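Local coordinates for M152 protein (Murid herpesvirus 1, PDB 4G59) that probably acts as an MHC class I-like viral immunoevasin, binding the host's NKG2D ligand RAE-1 and lowering surface display of stress ligands and MHC class I molecules, at residues Y196-M201 against E234-L239. Sequence-based numbering, arbitrary orientation.
Sequences YVSCTM and EAWLDL
Trp236 keeps CG anti to its carbonyl carbon (chi1 -71°), and this swings the indole across toward the adjacent strand, its six-membered ring over Ser198 CB. Glu234 has CG anti to the backbone N (chi1 -172°), and its extended chain runs beside Thr200 with both side chains pointing the same way. The first arrangement is a CH-pi contact: Ser198 CB stands 3.4 Å from the centroid of the six-membered ring of Trp236, only 7° off its normal. At the rim of the same indole, Tyr196 CB lies 4.1 Å from Trp236 CE3. In the second, Thr200 OG1 donates to the anti lone pair of Glu234 OE1 at 2.7 Å, while Glu234 OE2 is hydrogen-bonded to the Tyr222 hydroxyl, which also pairs with Trp236 NE1. Asp238 meets the edge of the Tyr196 ring, its carboxylate turned steeply against the ring plane, with Tyr196 CE1 3.8 Å from Asp238 CG.

The backbones pair as antiparallel strands. Val197 and Leu237 form a hydrogen-bonded pair, Val197 N to Leu237 O at 2.8 Å and Leu237 N to Val197 O at 2.7 Å; Cys199 and Ala235 repeat it, Cys199 N reaching Ala235 O at 2.8 Å. These four side chains turn to the other face, where Val197, Cys199 and Leu237 pack on Phe250 of strand 250-253. Leu239, just past the end of strand 234-238, touches Val197 CG2 with its CG at 4.1 Å.

These inner strands of one sheet, packed on a second, are consistent with an immunoglobulin-like domain such as the membrane-proximal domain of MHC class I. The aromatic and acidic face meets another protein: Asp238 pairs with Arg240 and with a basic side chain of that partner. Tyr222, linking Glu234 to Trp236, is consistent with holding in place the indole on which the partner stacks a ring.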
loop_
_atom_site.group_PDB
_atom_site.type_symbol
_atom_site.label_atom_id
_atom_site.label_comp_id
_atom_site.label_asym_id
_atom_site.label_seq_id
_atom_site.Cartn_x
_atom_site.Cartn_y
_atom_site.Cartn_z
ATOM N N TYR B 196 -12.104 -17.632 7.633
ATOM C CA TYR B 196 -11.989 -16.490 6.727
ATOM C C TYR B 196 -12.701 -16.730 5.394
ATOM O O TYR B 196 -12.734 -17.854 4.888
ATOM C CB TYR B 196 -10.523 -16.180 6.427
ATOM C CG TYR B 196 -9.700 -15.827 7.631
ATOM C CD1 TYR B 196 -10.302 -15.527 8.847
ATOM C CD2 TYR B 196 -8.317 -15.804 7.553
ATOM C CE1 TYR B 196 -9.537 -15.198 9.973
ATOM C CE2 TYR B 196 -7.538 -15.489 8.661
ATOM C CZ TYR B 196 -8.150 -15.182 9.868
ATOM O OH TYR B 196 -7.382 -14.866 10.969
ATOM N N VAL B 197 -13.249 -15.662 4.817
ATOM C CA VAL B 197 -13.736 -15.686 3.446
ATOM C C VAL B 197 -13.080 -14.526 2.700
ATOM O O VAL B 197 -13.059 -13.396 3.195
ATOM C CB VAL B 197 -15.258 -15.513 3.387
ATOM C CG1 VAL B 197 -15.747 -15.529 1.932
ATOM C CG2 VAL B 197 -15.947 -16.613 4.183
ATOM N N SER B 198 -12.530 -14.801 1.523
ATOM C CA SER B 198 -11.997 -13.736 0.673
ATOM C C SER B 198 -12.941 -13.530 -0.499
ATOM O O SER B 198 -13.588 -14.493 -0.958
ATOM C CB SER B 198 -10.608 -14.090 0.127
ATOM O OG SER B 198 -10.643 -15.266 -0.670
ATOM N N CYS B 199 -13.047 -12.286 -0.970
ATOM C CA CYS B 199 -13.745 -12.012 -2.235
ATOM C C CYS B 199 -12.780 -11.327 -3.188
ATOM O O CYS B 199 -12.101 -10.363 -2.799
ATOM C CB CYS B 199 -14.958 -11.110 -1.998
ATOM S SG CYS B 199 -15.921 -10.701 -3.498
ATOM N N THR B 200 -12.729 -11.797 -4.434
ATOM C CA THR B 200 -11.783 -11.230 -5.412
ATOM C C THR B 200 -12.440 -10.810 -6.729
ATOM O O THR B 200 -13.245 -11.568 -7.291
ATOM C CB THR B 200 -10.665 -12.228 -5.724
ATOM O OG1 THR B 200 -10.061 -12.657 -4.500
ATOM C CG2 THR B 200 -9.585 -11.587 -6.589
ATOM N N MET B 201 -12.108 -9.608 -7.200
ATOM C CA MET B 201 -12.446 -9.181 -8.554
ATOM C C MET B 201 -11.176 -8.887 -9.372
ATOM O O MET B 201 -10.382 -7.999 -9.014
ATOM C CB MET B 201 -13.329 -7.946 -8.560
ATOM C CG MET B 201 -13.775 -7.617 -9.974
ATOM S SD MET B 201 -14.946 -6.254 -10.042
ATOM C CE MET B 201 -13.838 -4.852 -9.897
ATOM N N GLU B 234 -9.521 -7.026 -3.795
ATOM C CA GLU B 234 -9.636 -8.199 -2.941
ATOM C C GLU B 234 -10.021 -7.765 -1.551
ATOM O O GLU B 234 -9.594 -6.704 -1.106
ATOM C CB GLU B 234 -8.313 -8.970 -2.914
ATOM C CG GLU B 234 -8.373 -10.325 -2.192
ATOM C CD GLU B 234 -7.311 -11.298 -2.695
ATOM O OE1 GLU B 234 -7.626 -12.155 -3.557
ATOM O OE2 GLU B 234 -6.155 -11.198 -2.243
ATOM N N ALA B 235 -10.834 -8.571 -0.868
ATOM C CA ALA B 235 -11.274 -8.240 0.501
ATOM C C ALA B 235 -11.375 -9.489 1.343
ATOM O O ALA B 235 -11.641 -10.573 0.815
ATOM C CB ALA B 235 -12.624 -7.493 0.505
ATOM N N TRP B 236 -11.202 -9.330 2.651
ATOM C CA TRP B 236 -11.244 -10.446 3.580
ATOM C C TRP B 236 -12.267 -10.244 4.691
ATOM O O TRP B 236 -12.324 -9.173 5.315
ATOM C CB TRP B 236 -9.868 -10.638 4.202
ATOM C CG TRP B 236 -8.880 -11.170 3.224
ATOM C CD1 TRP B 236 -8.045 -10.450 2.422
ATOM C CD2 TRP B 236 -8.622 -12.550 2.942
ATOM N NE1 TRP B 236 -7.276 -11.301 1.656
ATOM C CE2 TRP B 236 -7.614 -12.598 1.953
ATOM C CE3 TRP B 236 -9.147 -13.749 3.417
ATOM C CZ2 TRP B 236 -7.122 -13.811 1.433
ATOM C CZ3 TRP B 236 -8.653 -14.957 2.906
ATOM C CH2 TRP B 236 -7.656 -14.975 1.927
ATOM N N LEU B 237 -13.060 -11.289 4.928
ATOM C CA LEU B 237 -14.058 -11.314 5.993
ATOM C C LEU B 237 -13.669 -12.398 7.001
ATOM O O LEU B 237 -13.191 -13.494 6.630
ATOM C CB LEU B 237 -15.459 -11.611 5.410
ATOM C CG LEU B 237 -16.594 -12.040 6.354
ATOM C CD1 LEU B 237 -17.056 -10.870 7.209
ATOM C CD2 LEU B 237 -17.786 -12.647 5.615
ATOM N N ASP B 238 -13.873 -12.085 8.267
ATOM C CA ASP B 238 -13.692 -13.058 9.310
ATOM C C ASP B 238 -15.091 -13.389 9.753
ATOM O O ASP B 238 -15.782 -12.556 10.303
ATOM C CB ASP B 238 -12.910 -12.453 10.470
ATOM C CG ASP B 238 -12.542 -13.472 11.520
ATOM O OD1 ASP B 238 -13.102 -14.574 11.510
ATOM O OD2 ASP B 238 -11.685 -13.170 12.360
ATOM N N LEU B 239 -15.511 -14.617 9.519
ATOM C CA LEU B 239 -16.804 -15.036 9.975
ATOM C C LEU B 239 -16.640 -14.913 11.468
ATOM O O LEU B 239 -15.538 -15.007 11.985
ATOM C CB LEU B 239 -17.090 -16.478 9.579
ATOM C CG LEU B 239 -17.239 -16.767 8.088
ATOM C CD1 LEU B 239 -17.416 -18.237 7.849
ATOM C CD2 LEU B 239 -18.388 -15.998 7.497
#